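Local coordinates for LpxE (Aquifex aeolicus, PDB 6EBU), which is a lipid A 1-phosphatase of the PAP2 superfamily, a helical membrane protein that probably removes the 1-phosphate of lipid A by hydrolysis, at residues Asn24-Leu29 with Arg143-Val148; Met112-Ala117 with Ile160-Gly165. The protein carries 1 engineered substitution. All coordinates share one frame; numbering follows the deposited sequence.

Contact 1: residues Asn24-Leu29 with Arg143-Val148; sequences NARHPL and RIYAGV. With BOG (octyl beta-D-glucopyranoside), chain F; SO4 (sulfate ion), chain B.
Tyr145 meets Ala25, Arg26 and His27 near the end of helix 126-145, illustrating how one residue can offer ring, hydroxyl and carbonyl to a single loop. Two residues earlier, Arg143 turns instead to a sulfate ion, with NE 3.2 Å from O1 and NH2 3.0 Å from the same oxygen. Lys79, Arg86, Gly108 N and His149 also bind the ion. Together these residues match the phosphate-binding signature of PAP2 enzymes, so the sulfate probably marks where a substrate phosphate would sit. At Tyr145, CG lies anti to the backbone N (chi1 -176°), which sets the ring beside the residue's own carbonyl carbon and lets one Arg26 guanidinium reach both. That group stacks over one ring face, its CZ 3.8 Å from the ring centroid, a cation-pi contact with planes 22° apart. End-on, it bonds Tyr145 O through NH1 (2.8 Å) and NH2 (3.1 Å). A leucine in place of Arg26 would probably leave Tyr145 O without these two donors and that ring face without its cation. At the ring's edge, Ala25 O comes 3.4 Å from Tyr145 CE1. Beyond it, Tyr145 OH accepts from His27 N at 3.2 Å and also bonds Asp31. Gly147, at positive phi, closes the helix in a Schellman motif: its N bonds Ile144 O, and Val148 N bonds Arg143 O. Val148 CG2 lies 3.7 Å above the Arg143 guanidinium plane.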
ATOM      1  N   ASN A  24       9.198  10.598  12.257  1.00 39.50           N
ATOM      2  CA  ASN A  24       9.397  11.536  13.356  1.00 44.85           C
ATOM      3  C   ASN A  24       8.571  12.809  13.225  1.00 46.56           C
ATOM      4  O   ASN A  24       8.360  13.494  14.231  1.00 51.68           O
ATOM      5  CB  ASN A  24      10.880  11.906  13.478  1.00 51.14           C
ATOM      6  CG  ASN A  24      11.745  10.722  13.877  1.00 56.26           C
ATOM      7  OD1 ASN A  24      11.321   9.857  14.645  1.00 44.40           O
ATOM      8  ND2 ASN A  24      12.966  10.680  13.355  1.00 63.15           N
ATOM      9  N   ALA A  25       8.100  13.139  12.021  1.00 45.76           N
ATOM     10  CA  ALA A  25       7.267  14.320  11.798  1.00 38.32           C
ATOM     11  C   ALA A  25       5.822  13.959  12.133  1.00 46.38           C
ATOM     12  O   ALA A  25       5.010  13.615  11.269  1.00 45.84           O
ATOM     13  CB  ALA A  25       7.412  14.815  10.365  1.00 31.33           C
ATOM     14  N   ARG A  26       5.498  14.046  13.418  1.00 39.79           N
ATOM     15  CA  ARG A  26       4.240  13.541  13.941  1.00 46.48           C
ATOM     16  C   ARG A  26       3.395  14.660  14.535  1.00 45.86           C
ATOM     17  O   ARG A  26       3.844  15.794  14.717  1.00 48.74           O
ATOM     18  CB  ARG A  26       4.487  12.461  14.998  1.00 43.27           C
ATOM     19  CG  ARG A  26       5.582  11.494  14.625  1.00 40.72           C
ATOM     20  CD  ARG A  26       5.597  10.314  15.568  1.00 50.70           C
ATOM     21  NE  ARG A  26       4.406   9.480  15.437  1.00 47.72           N
ATOM     22  CZ  ARG A  26       4.202   8.621  14.444  1.00 39.61           C
ATOM     23  NH1 ARG A  26       5.108   8.481  13.486  1.00 34.61           N
ATOM     24  NH2 ARG A  26       3.093   7.899  14.411  1.00 50.08           N
ATOM     25  N   HIS A  27       2.149  14.304  14.840  1.00 48.29           N
ATOM     26  CA  HIS A  27       1.155  15.168  15.463  1.00 48.14           C
ATOM     27  C   HIS A  27      -0.030  14.305  15.882  1.00 50.15           C
ATOM     28  O   HIS A  27      -0.359  13.333  15.191  1.00 44.47           O
ATOM     29  CB  HIS A  27       0.715  16.279  14.507  1.00 41.07           C
ATOM     30  CG  HIS A  27      -0.084  17.360  15.167  1.00 55.06           C
ATOM     31  ND1 HIS A  27      -1.427  17.229  15.446  1.00 52.53           N
ATOM     32  CD2 HIS A  27       0.275  18.588  15.612  1.00 47.56           C
ATOM     33  CE1 HIS A  27      -1.862  18.330  16.032  1.00 52.27           C
ATOM     34  NE2 HIS A  27      -0.850  19.171  16.144  1.00 52.29           N
ATOM     35  N   PRO A  28      -0.678  14.609  17.012  1.00 50.20           N
ATOM     36  CA  PRO A  28      -1.836  13.795  17.426  1.00 46.68           C
ATOM     37  C   PRO A  28      -2.933  13.722  16.379  1.00 45.38           C
ATOM     38  O   PRO A  28      -3.576  12.675  16.235  1.00 44.98           O
ATOM     39  CB  PRO A  28      -2.314  14.499  18.703  1.00 46.82           C
ATOM     40  CG  PRO A  28      -1.086  15.151  19.246  1.00 50.25           C
ATOM     41  CD  PRO A  28      -0.285  15.582  18.047  1.00 46.86           C
ATOM     42  N   LEU A  29      -3.170  14.812  15.645  1.00 41.80           N
ATOM     43  CA  LEU A  29      -4.179  14.787  14.592  1.00 47.65           C
ATOM     44  C   LEU A  29      -3.770  13.875  13.445  1.00 47.15           C
ATOM     45  O   LEU A  29      -4.630  13.243  12.823  1.00 42.06           O
ATOM     46  CB  LEU A  29      -4.439  16.201  14.077  1.00 44.10           C
ATOM     47  CG  LEU A  29      -5.140  17.145  15.053  1.00 51.03           C
ATOM     48  CD1 LEU A  29      -5.431  18.470  14.377  1.00 47.27           C
ATOM     49  CD2 LEU A  29      -6.418  16.509  15.577  1.00 49.04           C
ATOM     50  N   ARG A 143       1.613   3.834   5.983  1.00 34.61           N
ATOM     51  CA  ARG A 143       2.388   2.690   6.457  1.00 33.91           C
ATOM     52  C   ARG A 143       3.704   3.136   7.084  1.00 33.23           C
ATOM     53  O   ARG A 143       4.131   2.586   8.107  1.00 33.05           O
ATOM     54  CB  ARG A 143       2.645   1.711   5.309  1.00 37.20           C
ATOM     55  CG  ARG A 143       1.389   1.223   4.596  1.00 30.01           C
ATOM     56  CD  ARG A 143       0.310   0.826   5.587  1.00 36.12           C
ATOM     57  NE  ARG A 143       0.468  -0.549   6.049  1.00 41.06           N
ATOM     58  CZ  ARG A 143      -0.058  -1.026   7.172  1.00 37.90           C
ATOM     59  NH1 ARG A 143      -0.775  -0.235   7.957  1.00 39.07           N
ATOM     60  NH2 ARG A 143       0.138  -2.294   7.511  1.00 45.07           N
ATOM     61  N   ILE A 144       4.360   4.133   6.490  1.00 34.47           N
ATOM     62  CA  ILE A 144       5.610   4.634   7.050  1.00 28.34           C
ATOM     63  C   ILE A 144       5.341   5.436   8.315  1.00 38.28           C
ATOM     64  O   ILE A 144       6.051   5.296   9.317  1.00 42.29           O
ATOM     65  CB  ILE A 144       6.371   5.465   6.002  1.00 38.46           C
ATOM     66  CG1 ILE A 144       6.444   4.710   4.674  1.00 35.90           C
ATOM     67  CG2 ILE A 144       7.771   5.805   6.499  1.00 32.31           C
ATOM     68  CD1 ILE A 144       7.068   5.507   3.563  1.00 41.34           C
ATOM     69  N   TYR A 145       4.310   6.287   8.293  1.00 40.25           N
ATOM     70  CA  TYR A 145       3.975   7.071   9.476  1.00 34.15           C
ATOM     71  C   TYR A 145       3.611   6.178  10.653  1.00 38.12           C
ATOM     72  O   TYR A 145       3.923   6.509  11.804  1.00 38.66           O
ATOM     73  CB  TYR A 145       2.828   8.036   9.166  1.00 36.48           C
ATOM     74  CG  TYR A 145       2.497   8.956  10.319  1.00 32.70           C
ATOM     75  CD1 TYR A 145       3.142  10.178  10.464  1.00 38.24           C
ATOM     76  CD2 TYR A 145       1.553   8.596  11.272  1.00 31.16           C
ATOM     77  CE1 TYR A 145       2.850  11.019  11.523  1.00 33.44           C
ATOM     78  CE2 TYR A 145       1.255   9.427  12.330  1.00 37.11           C
ATOM     79  CZ  TYR A 145       1.907  10.638  12.454  1.00 39.45           C
ATOM     80  OH  TYR A 145       1.617  11.468  13.514  1.00 37.42           O
ATOM     81  N   ALA A 146       2.955   5.047  10.391  1.00 38.91           N
ATOM     82  CA  ALA A 146       2.614   4.113  11.454  1.00 35.13           C
ATOM     83  C   ALA A 146       3.824   3.362  11.993  1.00 35.79           C
ATOM     84  O   ALA A 146       3.703   2.685  13.019  1.00 40.92           O
ATOM     85  CB  ALA A 146       1.566   3.114  10.956  1.00 40.83           C
ATOM     86  N   GLY A 147       4.976   3.461  11.332  1.00 38.68           N
ATOM     87  CA  GLY A 147       6.164   2.767  11.781  1.00 39.13           C
ATOM     88  C   GLY A 147       6.210   1.292  11.454  1.00 45.14           C
ATOM     89  O   GLY A 147       7.026   0.569  12.032  1.00 46.06           O
ATOM     90  N   VAL A 148       5.364   0.819  10.536  1.00 42.21           N
ATOM     91  CA  VAL A 148       5.306  -0.604  10.214  1.00 40.14           C
ATOM     92  C   VAL A 148       5.962  -0.938   8.883  1.00 35.19           C
ATOM     93  O   VAL A 148       6.077  -2.128   8.547  1.00 43.14           O
ATOM     94  CB  VAL A 148       3.850  -1.118  10.219  1.00 41.30           C
ATOM     95  CG1 VAL A 148       3.207  -0.866  11.575  1.00 37.44           C
ATOM     96  CG2 VAL A 148       3.044  -0.463   9.104  1.00 35.73           C
TER
HETATM   97  O1  BOG F 205      -2.208  -6.478   7.129  0.62 59.97           O
HETATM   98  C1' BOG F 205      -3.008  -5.459   6.533  0.62 60.75           C
HETATM   99  C2' BOG F 205      -3.973  -4.882   7.593  0.62 59.88           C
HETATM  100  C3' BOG F 205      -4.305  -3.397   7.248  0.62 53.96           C
HETATM  101  C4' BOG F 205      -4.092  -2.500   8.499  0.62 58.28           C
HETATM  102  C5' BOG F 205      -2.796  -2.917   9.231  0.62 56.07           C
HETATM  103  C6' BOG F 205      -2.775  -2.299  10.644  0.62 58.18           C
HETATM  104  C7' BOG F 205      -3.651  -3.119  11.589  0.62 58.42           C
HETATM  105  C8' BOG F 205      -3.028  -4.502  11.794  0.62 56.78           C
HETATM  106  S   SO4 B 201       1.164  -4.955   5.017  1.00 53.74           S
HETATM  107  O1  SO4 B 201       1.039  -3.503   4.913  1.00 53.58           O
HETATM  108  O2  SO4 B 201       1.306  -5.336   6.417  1.00 53.46           O
HETATM  109  O3  SO4 B 201       2.344  -5.382   4.271  1.00 52.52           O
HETATM  110  O4  SO4 B 201      -0.026  -5.591   4.457  1.00 51.47           O

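Contact 2: residues Met112-Ala117 with Ile160-Gly165; sequences MAFTIA and IGIICG
Phe114 and Thr115 on one helix meet Gly161 and Ile162 on another, a worked example of how glycine lets two helices of a membrane protein pack backbone to backbone. The axes of the two short segments come within 7.0 Å and run in broadly the same direction, with a signed crossing angle of -37°. Thr115 and Gly161 are the residues in register, their CA atoms only 4.1 Å apart. A beta carbon on Gly161 would run into Phe114 CB and Thr115 N, so this spacing depends on its absence. Gly165, one turn further on, presents the same bare side to the partner. The pair forms a GxxxG pattern, and helices that run the same way and cross right-handed, as here, are the geometry in which that motif is well known.

Polar contact across the interface is slight and weak. Thr115 CA lies 3.5 Å from Gly161 O in a CA-H...O contact. On the same residue, OG1 sits beside the backbone N rather than anti to it (chi1 -56°), which places it 3.1 Å from Gly161 CA. That hydroxyl is bonded to Ala111 O in its own helix, so its close approach to the glycine costs it no partner.

Apolar contact lies to one side of this backbone seam. Ile162 CG1 and CD1 lie alongside the Phe114 ring, the two side chains leaving their helices in a similar direction. Ring atom CD2 of Phe114 approaches Ile162 CG1 to 3.7 Å and Ile162 CD1 to 3.8 Å, with the isoleucine meeting the ring obliquely.

Among the neighbouring helices, 61-82 covers the Thr115 side through Ala67 and Glu71, 126-145 covers the Phe114 side through Ala136, where a bound octyl glucoside also touches Phe114, and 46-56 covers the Ile116 side through Leu49.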
ATOM      1  N   MET A 112      -2.173  -3.039  -2.851  1.00 39.38           N
ATOM      2  CA  MET A 112      -3.608  -3.096  -3.124  1.00 41.17           C
ATOM      3  C   MET A 112      -4.159  -1.717  -3.461  1.00 34.19           C
ATOM      4  O   MET A 112      -4.947  -1.567  -4.404  1.00 31.78           O
ATOM      5  CB  MET A 112      -4.349  -3.690  -1.923  1.00 34.54           C
ATOM      6  CG  MET A 112      -5.847  -3.873  -2.145  1.00 31.74           C
ATOM      7  SD  MET A 112      -6.819  -3.860  -0.620  1.00 29.27           S
ATOM      8  CE  MET A 112      -6.828  -2.112  -0.235  1.00 36.63           C
ATOM      9  N   ALA A 113      -3.750  -0.695  -2.706  1.00 29.29           N
ATOM     10  CA  ALA A 113      -4.265   0.651  -2.936  1.00 34.53           C
ATOM     11  C   ALA A 113      -3.866   1.170  -4.311  1.00 30.07           C
ATOM     12  O   ALA A 113      -4.678   1.790  -5.008  1.00 36.81           O
ATOM     13  CB  ALA A 113      -3.776   1.594  -1.836  1.00 28.87           C
ATOM     14  N   PHE A 114      -2.623   0.921  -4.727  1.00 34.47           N
ATOM     15  CA  PHE A 114      -2.203   1.335  -6.061  1.00 37.15           C
ATOM     16  C   PHE A 114      -2.797   0.441  -7.141  1.00 36.93           C
ATOM     17  O   PHE A 114      -2.974   0.889  -8.279  1.00 41.06           O
ATOM     18  CB  PHE A 114      -0.675   1.353  -6.155  1.00 41.96           C
ATOM     19  CG  PHE A 114      -0.063   2.642  -5.685  1.00 38.16           C
ATOM     20  CD1 PHE A 114       0.214   2.842  -4.342  1.00 28.26           C
ATOM     21  CD2 PHE A 114       0.214   3.661  -6.581  1.00 36.68           C
ATOM     22  CE1 PHE A 114       0.768   4.033  -3.903  1.00 40.99           C
ATOM     23  CE2 PHE A 114       0.769   4.855  -6.149  1.00 36.27           C
ATOM     24  CZ  PHE A 114       1.046   5.041  -4.808  1.00 35.34           C
ATOM     25  N   THR A 115      -3.114  -0.811  -6.808  1.00 35.60           N
ATOM     26  CA  THR A 115      -3.857  -1.658  -7.735  1.00 36.23           C
ATOM     27  C   THR A 115      -5.262  -1.115  -7.955  1.00 33.13           C
ATOM     28  O   THR A 115      -5.747  -1.045  -9.091  1.00 39.63           O
ATOM     29  CB  THR A 115      -3.923  -3.090  -7.204  1.00 40.87           C
ATOM     30  OG1 THR A 115      -2.599  -3.577  -6.958  1.00 41.96           O
ATOM     31  CG2 THR A 115      -4.607  -3.986  -8.201  1.00 35.42           C
ATOM     32  N   ILE A 116      -5.934  -0.734  -6.869  1.00 37.78           N
ATOM     33  CA  ILE A 116      -7.257  -0.128  -6.975  1.00 34.17           C
ATOM     34  C   ILE A 116      -7.186   1.154  -7.795  1.00 35.16           C
ATOM     35  O   ILE A 116      -7.973   1.363  -8.726  1.00 34.71           O
ATOM     36  CB  ILE A 116      -7.835   0.129  -5.571  1.00 36.20           C
ATOM     37  CG1 ILE A 116      -8.104  -1.198  -4.858  1.00 29.53           C
ATOM     38  CG2 ILE A 116      -9.094   0.984  -5.652  1.00 30.89           C
ATOM     39  CD1 ILE A 116      -8.432  -1.050  -3.385  1.00 25.44           C
ATOM     40  N   ALA A 117      -6.227   2.025  -7.470  1.00 30.26           N
ATOM     41  CA  ALA A 117      -6.140   3.312  -8.152  1.00 35.77           C
ATOM     42  C   ALA A 117      -5.790   3.144  -9.626  1.00 33.31           C
ATOM     43  O   ALA A 117      -6.284   3.897 -10.471  1.00 40.37           O
ATOM     44  CB  ALA A 117      -5.119   4.211  -7.454  1.00 30.68           C
ATOM     45  N   ILE A 160       4.389  -2.668  -7.601  1.00 34.77           N
ATOM     46  CA  ILE A 160       3.648  -3.900  -7.866  1.00 41.55           C
ATOM     47  C   ILE A 160       2.198  -3.586  -8.211  1.00 37.55           C
ATOM     48  O   ILE A 160       1.637  -4.127  -9.171  1.00 39.73           O
ATOM     49  CB  ILE A 160       3.746  -4.853  -6.660  1.00 47.67           C
ATOM     50  CG1 ILE A 160       5.192  -5.311  -6.457  1.00 36.45           C
ATOM     51  CG2 ILE A 160       2.820  -6.047  -6.842  1.00 50.06           C
ATOM     52  CD1 ILE A 160       5.408  -6.065  -5.167  1.00 48.81           C
ATOM     53  N   GLY A 161       1.574  -2.696  -7.439  1.00 40.03           N
ATOM     54  CA  GLY A 161       0.179  -2.366  -7.685  1.00 34.77           C
ATOM     55  C   GLY A 161      -0.051  -1.737  -9.046  1.00 38.59           C
ATOM     56  O   GLY A 161      -0.992  -2.097  -9.756  1.00 39.38           O
ATOM     57  N   ILE A 162       0.804  -0.788  -9.428  1.00 34.74           N
ATOM     58  CA  ILE A 162       0.654  -0.139 -10.729  1.00 41.11           C
ATOM     59  C   ILE A 162       0.854  -1.145 -11.857  1.00 36.95           C
ATOM     60  O   ILE A 162       0.080  -1.183 -12.820  1.00 35.61           O
ATOM     61  CB  ILE A 162       1.626   1.048 -10.848  1.00 39.99           C
ATOM     62  CG1 ILE A 162       1.323   2.086  -9.766  1.00 40.50           C
ATOM     63  CG2 ILE A 162       1.531   1.671 -12.231  1.00 36.89           C
ATOM     64  CD1 ILE A 162       2.403   3.137  -9.603  1.00 43.39           C
ATOM     65  N   ILE A 163       1.884  -1.987 -11.747  1.00 40.35           N
ATOM     66  CA  ILE A 163       2.181  -2.948 -12.806  1.00 36.86           C
ATOM     67  C   ILE A 163       1.052  -3.962 -12.945  1.00 41.51           C
ATOM     68  O   ILE A 163       0.564  -4.223 -14.051  1.00 41.30           O
ATOM     69  CB  ILE A 163       3.532  -3.634 -12.538  1.00 53.15           C
ATOM     70  CG1 ILE A 163       4.672  -2.628 -12.702  1.00 47.34           C
ATOM     71  CG2 ILE A 163       3.731  -4.820 -13.470  1.00 44.55           C
ATOM     72  CD1 ILE A 163       6.041  -3.200 -12.399  1.00 62.91           C
ATOM     73  N   CYS A 164       0.609  -4.540 -11.825  1.00 43.66           N
ATOM     74  CA  CYS A 164      -0.449  -5.545 -11.884  1.00 35.71           C
ATOM     75  C   CYS A 164      -1.764  -4.953 -12.372  1.00 42.40           C
ATOM     76  O   CYS A 164      -2.546  -5.644 -13.035  1.00 42.09           O
ATOM     77  CB  CYS A 164      -0.630  -6.193 -10.514  1.00 34.59           C
ATOM     78  SG  CYS A 164       0.783  -7.182  -9.995  1.00 55.74           S
ATOM     79  N   GLY A 165      -2.027  -3.685 -12.057  1.00 44.74           N
ATOM     80  CA  GLY A 165      -3.216  -3.041 -12.589  1.00 35.06           C
ATOM     81  C   GLY A 165      -3.138  -2.835 -14.090  1.00 44.65           C
ATOM     82  O   GLY A 165      -4.107  -3.085 -14.812  1.00 41.84           O
TER

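Followed from the N terminus, the chain meets residues 24-29 first, at the turn between helices 13-24 and 28-37, and then runs through helices 28-37, 46-56 and 61-82 to residues 112-117 in helix 108-121. Residues 143-148 follow at the end of helix 126-145, where contact 1 closes a loop of 113 intervening residues. Residues 160-165, in helix 151-170, close contact 2 over 42 residues of its own, partly shared with that loop. The segments alternate, so the two closures cross and neither nests within the other. Contact 1 ties the N-terminal part to the end of helix 126-145, whereas contact 2 joins helices 108-121 and 151-170. Their centres are about 23 Å apart, on opposite sides of the chain's centre.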